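Side-chain contacts in B-agarase (Saccharophagus degradans, PDB 4BQ2), which hydrolyses agarose chains as a family 50 exo-beta-agarase, cleaving beta-glycosidic linkages of this marine polysaccharide from the chain end: residues P339-A342 and A343-W347; E737-A740 and K741-T744. All coordinates share one frame; numbering follows the deposited sequence.

How the interactions relate
Interaction 1 (339-342 with 343-347) closes a short helix that follows strand 335-336, whereas interaction 2 (737-740 with 741-744) joins helix 729-739 to helix 742-746 at the C-terminal end of the chain. They share no helix or strand, and their centres lie about 45 Å apart. Both are partly buried and local, pairing an inward-facing cluster with an exposed edge. In interaction 1 a buried guanidinium meets a buried thioether, flanked by a partly exposed phenyl ring, and three backbone hydrogen bonds shape the chain's exit from the helix. Interaction 2 has an aliphatic valine-isoleucine contact instead, a backbone hydrogen bond from Lys-741 to Val-738, and a water at the start of the second helix.

Interaction 1. Residues P339-A342 and A343-W347; sequences PTRA and AMFNW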
ATOM      1  N   PRO A 339     -25.739  11.382  -1.831  1.00 31.40           N
ATOM      2  CA  PRO A 339     -26.634  10.543  -2.623  1.00 29.87           C
ATOM      3  C   PRO A 339     -25.855   9.503  -3.433  1.00 28.14           C
ATOM      4  O   PRO A 339     -26.304   8.356  -3.546  1.00 26.38           O
ATOM      5  CB  PRO A 339     -27.321  11.566  -3.548  1.00 29.65           C
ATOM      6  CG  PRO A 339     -27.352  12.818  -2.724  1.00 29.63           C
ATOM      7  CD  PRO A 339     -26.000  12.827  -2.056  1.00 29.63           C
ATOM      8  N   THR A 340     -24.685   9.895  -3.957  1.00 24.98           N
ATOM      9  CA  THR A 340     -23.874   9.022  -4.790  1.00 25.27           C
ATOM     10  C   THR A 340     -23.446   7.782  -3.970  1.00 25.61           C
ATOM     11  O   THR A 340     -23.629   6.646  -4.411  1.00 22.86           O
ATOM     12  CB  THR A 340     -22.655   9.766  -5.392  1.00 27.42           C
ATOM     13  OG1 THR A 340     -23.107  10.841  -6.230  1.00 31.09           O
ATOM     14  CG2 THR A 340     -21.813   8.855  -6.240  1.00 25.55           C
ATOM     15  N   ARG A 341     -22.926   8.012  -2.763  1.00 25.87           N
ATOM     16  CA  ARG A 341     -22.554   6.885  -1.879  1.00 25.21           C
ATOM     17  C   ARG A 341     -23.757   6.001  -1.529  1.00 25.04           C
ATOM     18  O   ARG A 341     -23.723   4.785  -1.726  1.00 24.04           O
ATOM     19  CB  ARG A 341     -21.825   7.394  -0.630  1.00 23.67           C
ATOM     20  CG  ARG A 341     -20.452   7.990  -0.925  1.00 23.89           C
ATOM     21  CD  ARG A 341     -19.465   6.954  -1.478  1.00 23.52           C
ATOM     22  NE  ARG A 341     -19.272   5.783  -0.596  1.00 22.87           N
ATOM     23  CZ  ARG A 341     -18.317   4.876  -0.788  1.00 24.26           C
ATOM     24  NH1 ARG A 341     -17.450   5.025  -1.799  1.00 21.21           N
ATOM     25  NH2 ARG A 341     -18.200   3.838   0.039  1.00 23.72           N
ATOM     26  N   ALA A 342     -24.851   6.613  -1.084  1.00 26.15           N
ATOM     27  CA  ALA A 342     -26.023   5.821  -0.669  1.00 25.71           C
ATOM     28  C   ALA A 342     -26.593   4.928  -1.764  1.00 25.83           C
ATOM     29  O   ALA A 342     -26.966   3.780  -1.493  1.00 23.27           O
ATOM     30  CB  ALA A 342     -27.101   6.715  -0.064  1.00 28.67           C
ATOM     31  N   ALA A 343     -26.637   5.429  -3.002  1.00 24.87           N
ATOM     32  CA  ALA A 343     -27.205   4.648  -4.103  1.00 24.41           C
ATOM     33  C   ALA A 343     -26.347   3.436  -4.507  1.00 23.25           C
ATOM     34  O   ALA A 343     -26.787   2.587  -5.278  1.00 21.31           O
ATOM     35  CB  ALA A 343     -27.509   5.538  -5.327  1.00 23.75           C
ATOM     36  N   MET A 344     -25.116   3.348  -4.004  1.00 22.98           N
ATOM     37  CA  MET A 344     -24.287   2.188  -4.328  1.00 22.06           C
ATOM     38  C   MET A 344     -24.774   0.932  -3.656  1.00 21.52           C
ATOM     39  O   MET A 344     -24.405  -0.170  -4.081  1.00 21.59           O
ATOM     40  CB  MET A 344     -22.828   2.389  -3.919  1.00 21.83           C
ATOM     41  CG  MET A 344     -22.206   3.653  -4.462  1.00 21.17           C
ATOM     42  SD  MET A 344     -20.574   3.871  -3.716  1.00 23.07           S
ATOM     43  CE  MET A 344     -19.939   5.033  -4.941  1.00 22.83           C
ATOM     44  N   PHE A 345     -25.592   1.085  -2.611  1.00 21.97           N
ATOM     45  CA  PHE A 345     -25.937  -0.067  -1.747  1.00 23.56           C
ATOM     46  C   PHE A 345     -27.320  -0.638  -1.957  1.00 24.52           C
ATOM     47  O   PHE A 345     -28.315   0.080  -1.762  1.00 24.64           O
ATOM     48  CB  PHE A 345     -25.706   0.268  -0.265  1.00 22.72           C
ATOM     49  CG  PHE A 345     -24.300   0.737   0.012  1.00 24.67           C
ATOM     50  CD1 PHE A 345     -23.254  -0.196   0.154  1.00 23.31           C
ATOM     51  CD2 PHE A 345     -24.008   2.093   0.070  1.00 23.23           C
ATOM     52  CE1 PHE A 345     -21.944   0.239   0.376  1.00 22.76           C
ATOM     53  CE2 PHE A 345     -22.698   2.528   0.289  1.00 24.82           C
ATOM     54  CZ  PHE A 345     -21.673   1.600   0.448  1.00 22.97           C
ATOM     55  N   ASN A 346     -27.388  -1.926  -2.319  1.00 22.77           N
ATOM     56  CA  ASN A 346     -28.691  -2.548  -2.564  1.00 24.16           C
ATOM     57  C   ASN A 346     -29.394  -2.858  -1.244  1.00 25.21           C
ATOM     58  O   ASN A 346     -30.624  -2.947  -1.200  1.00 22.65           O
ATOM     59  CB  ASN A 346     -28.597  -3.829  -3.399  1.00 23.92           C
ATOM     60  CG  ASN A 346     -28.450  -3.564  -4.898  1.00 24.98           C
ATOM     61  OD1 ASN A 346     -28.640  -2.458  -5.371  1.00 27.65           O
ATOM     62  ND2 ASN A 346     -28.080  -4.585  -5.627  1.00 26.64           N
ATOM     63  N   TRP A 347     -28.615  -3.046  -0.177  1.00 23.37           N
ATOM     64  CA  TRP A 347     -29.200  -3.365   1.129  1.00 25.93           C
ATOM     65  C   TRP A 347     -28.379  -2.783   2.249  1.00 26.31           C
ATOM     66  O   TRP A 347     -27.172  -3.032   2.329  1.00 25.04           O
ATOM     67  CB  TRP A 347     -29.285  -4.884   1.315  1.00 25.72           C
ATOM     68  CG  TRP A 347     -29.803  -5.330   2.680  1.00 27.95           C
ATOM     69  CD1 TRP A 347     -31.113  -5.519   3.027  1.00 28.19           C
ATOM     70  CD2 TRP A 347     -29.027  -5.659   3.856  1.00 27.36           C
ATOM     71  NE1 TRP A 347     -31.203  -5.951   4.335  1.00 29.55           N
ATOM     72  CE2 TRP A 347     -29.941  -6.042   4.866  1.00 29.82           C
ATOM     73  CE3 TRP A 347     -27.650  -5.676   4.146  1.00 26.54           C
ATOM     74  CZ2 TRP A 347     -29.522  -6.443   6.155  1.00 29.04           C
ATOM     75  CZ3 TRP A 347     -27.235  -6.063   5.413  1.00 28.81           C
ATOM     76  CH2 TRP A 347     -28.170  -6.444   6.407  1.00 29.35           C
TER
HETATM   77  O   HOH W   1     -28.609   2.896   0.284  1.00 41.34           O
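Met-344 lays its sulfur over one face of the Arg-341 guanidinium, SD standing 3.6 Å above the plane and displaced toward the rim. With CG anti to its own carbonyl carbon (chi1 -53°) and the chain extended beyond, Met-344 reaches past the Arg-341 carbonyl, and its CE comes within 4.0 Å of Arg-341 CD. Arg-341 itself bends at chi2 and chi3, which folds its head back over the thioether. The Phe-345 ring approaches obliquely, its plane 61° from the guanidinium. Packing is tightest at the backbone, where Phe-345 CE2 lies 3.2 Å from Arg-341 O. Ala-343 N donates to Pro-339 O, Met-344 N to Arg-341 O at 3.0 Å, and Phe-345 N to Ala-342 O, closing a type I turn from Ala-342 to Phe-345. The looser side holds the exposed Pro-339, Thr-340 and Ala-343, and a water that donates to Ala-342 O at 2.6 Å and weakly to Phe-345 O. With carbonyl oxygens of Thr-707 and Ser-136 holding NH1, that of Met-297 holding NH2, and sulfur on one face, the buried guanidinium is fixed in orientation and ties the helix end to three other parts of the chain.

Interaction 2. Residues E737-A740 and K741-T744; sequences EVNA and KIYT
The carboxamide of Asn-739 lies loosely alongside Ile-742, OD1 being 4.4 Å from CD1, while its polar ends are bonded elsewhere, ND2 to Trp-410 O and OD1 to Thr-284 OG1. Next to it the Tyr-743 ring carries Ile-742 CG1 on one face, 3.9 Å above the plane and offset toward the rim; it also meets the ring of Trp-250, the two planes about 25° apart. Ile-742 places CG1 between its backbone N and carbonyl carbon (chi1 51°), turning that branch to within 3.6 Å of Asn-739 O and leaving CG2 to meet Val-738 CG1 at 4.0 Å, where the two side chains cross at about a right angle. Helix 673-688 packs against Val-738, and strand 280-287 against Ile-742.

At the junction Lys-741 N donates to Val-738 O at 3.0 Å. The aliphatic part of Lys-741 runs back along helix 729-739, with CD 3.6 Å from Glu-737 O, and NZ bonds weakly to Gln-685. Lys-741 is the N-cap of the next helix, and its carbonyl accepts a weak bond from Thr-744 OG1. The inner side of the junction thus combines aliphatic packing with a buried amide satisfied at both polar ends, whereas on the outer side a water, 3.1 Å from both Ala-740 O and Thr-744 N, links one helix to the next.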
ATOM      1  N   GLU A 737       2.845 -23.620   0.171  1.00 19.49           N
ATOM      2  CA  GLU A 737       4.029 -24.036  -0.592  1.00 21.00           C
ATOM      3  C   GLU A 737       5.278 -23.307  -0.123  1.00 20.72           C
ATOM      4  O   GLU A 737       6.356 -23.909   0.050  1.00 21.18           O
ATOM      5  CB  GLU A 737       3.805 -23.788  -2.099  1.00 24.38           C
ATOM      6  CG  GLU A 737       2.811 -24.776  -2.754  1.00 32.21           C
ATOM      7  CD  GLU A 737       3.446 -26.131  -3.143  1.00 37.40           C
ATOM      8  OE1 GLU A 737       4.647 -26.129  -3.501  1.00 42.96           O
ATOM      9  OE2 GLU A 737       2.754 -27.190  -3.109  1.00 37.32           O
ATOM     10  N   VAL A 738       5.140 -21.998   0.078  1.00 18.04           N
ATOM     11  CA  VAL A 738       6.251 -21.175   0.545  1.00 18.11           C
ATOM     12  C   VAL A 738       6.592 -21.507   1.993  1.00 19.32           C
ATOM     13  O   VAL A 738       7.786 -21.680   2.351  1.00 19.09           O
ATOM     14  CB  VAL A 738       5.887 -19.669   0.434  1.00 17.52           C
ATOM     15  CG1 VAL A 738       6.906 -18.799   1.204  1.00 17.18           C
ATOM     16  CG2 VAL A 738       5.834 -19.242  -1.043  1.00 15.37           C
ATOM     17  N   ASN A 739       5.552 -21.569   2.834  1.00 16.86           N
ATOM     18  CA  ASN A 739       5.765 -21.789   4.258  1.00 19.10           C
ATOM     19  C   ASN A 739       6.346 -23.175   4.576  1.00 21.20           C
ATOM     20  O   ASN A 739       7.047 -23.352   5.582  1.00 20.71           O
ATOM     21  CB  ASN A 739       4.458 -21.567   5.030  1.00 17.72           C
ATOM     22  CG  ASN A 739       4.089 -20.094   5.150  1.00 17.24           C
ATOM     23  OD1 ASN A 739       4.953 -19.216   5.043  1.00 16.70           O
ATOM     24  ND2 ASN A 739       2.791 -19.818   5.359  1.00 17.27           N
ATOM     25  N   ALA A 740       6.062 -24.158   3.730  1.00 22.94           N
ATOM     26  CA  ALA A 740       6.620 -25.496   3.957  1.00 25.06           C
ATOM     27  C   ALA A 740       8.128 -25.543   3.677  1.00 27.54           C
ATOM     28  O   ALA A 740       8.801 -26.486   4.105  1.00 29.22           O
ATOM     29  CB  ALA A 740       5.851 -26.577   3.187  1.00 26.48           C
ATOM     30  N   LYS A 741       8.664 -24.509   3.019  1.00 25.99           N
ATOM     31  CA  LYS A 741      10.064 -24.497   2.626  1.00 27.58           C
ATOM     32  C   LYS A 741      10.908 -23.304   3.108  1.00 27.07           C
ATOM     33  O   LYS A 741      12.106 -23.254   2.818  1.00 29.29           O
ATOM     34  CB  LYS A 741      10.161 -24.634   1.100  1.00 29.47           C
ATOM     35  CG  LYS A 741       9.960 -23.337   0.326  1.00 31.41           C
ATOM     36  CD  LYS A 741       9.765 -23.694  -1.146  1.00 33.33           C
ATOM     37  CE  LYS A 741      10.264 -22.588  -2.045  1.00 35.66           C
ATOM     38  NZ  LYS A 741       9.915 -22.856  -3.469  1.00 39.58           N
ATOM     39  N   ILE A 742      10.313 -22.347   3.833  1.00 22.32           N
ATOM     40  CA  ILE A 742      11.073 -21.196   4.289  1.00 22.67           C
ATOM     41  C   ILE A 742      12.354 -21.623   5.051  1.00 23.42           C
ATOM     42  O   ILE A 742      13.390 -21.005   4.891  1.00 24.23           O
ATOM     43  CB  ILE A 742      10.252 -20.184   5.165  1.00 21.15           C
ATOM     44  CG1 ILE A 742       9.520 -20.879   6.323  1.00 19.29           C
ATOM     45  CG2 ILE A 742       9.310 -19.334   4.303  1.00 20.12           C
ATOM     46  CD1 ILE A 742       8.712 -19.940   7.221  1.00 20.80           C
ATOM     47  N   TYR A 743      12.285 -22.679   5.850  1.00 22.41           N
ATOM     48  CA  TYR A 743      13.447 -22.996   6.710  1.00 22.05           C
ATOM     49  C   TYR A 743      14.513 -23.840   6.002  1.00 23.53           C
ATOM     50  O   TYR A 743      15.724 -23.552   6.128  1.00 23.11           O
ATOM     51  CB  TYR A 743      12.993 -23.672   8.004  1.00 20.20           C
ATOM     52  CG  TYR A 743      12.279 -22.722   8.966  1.00 19.62           C
ATOM     53  CD1 TYR A 743      12.957 -21.641   9.532  1.00 18.21           C
ATOM     54  CD2 TYR A 743      10.940 -22.928   9.322  1.00 18.03           C
ATOM     55  CE1 TYR A 743      12.324 -20.772  10.429  1.00 17.07           C
ATOM     56  CE2 TYR A 743      10.301 -22.073  10.209  1.00 18.81           C
ATOM     57  CZ  TYR A 743      10.994 -20.991  10.749  1.00 17.70           C
ATOM     58  OH  TYR A 743      10.353 -20.177  11.620  1.00 16.35           O
ATOM     59  N   THR A 744      14.066 -24.872   5.289  1.00 21.77           N
ATOM     60  CA  THR A 744      14.959 -25.688   4.461  1.00 25.32           C
ATOM     61  C   THR A 744      15.700 -24.833   3.439  1.00 26.13           C
ATOM     62  O   THR A 744      16.915 -24.971   3.290  1.00 25.60           O
ATOM     63  CB  THR A 744      14.224 -26.851   3.783  1.00 25.97           C
ATOM     64  OG1 THR A 744      13.085 -26.336   3.093  1.00 29.49           O
ATOM     65  CG2 THR A 744      13.735 -27.826   4.820  1.00 26.24           C
TER
HETATM   66  O   HOH W   2      11.042 -25.331   5.931  1.00 29.98           O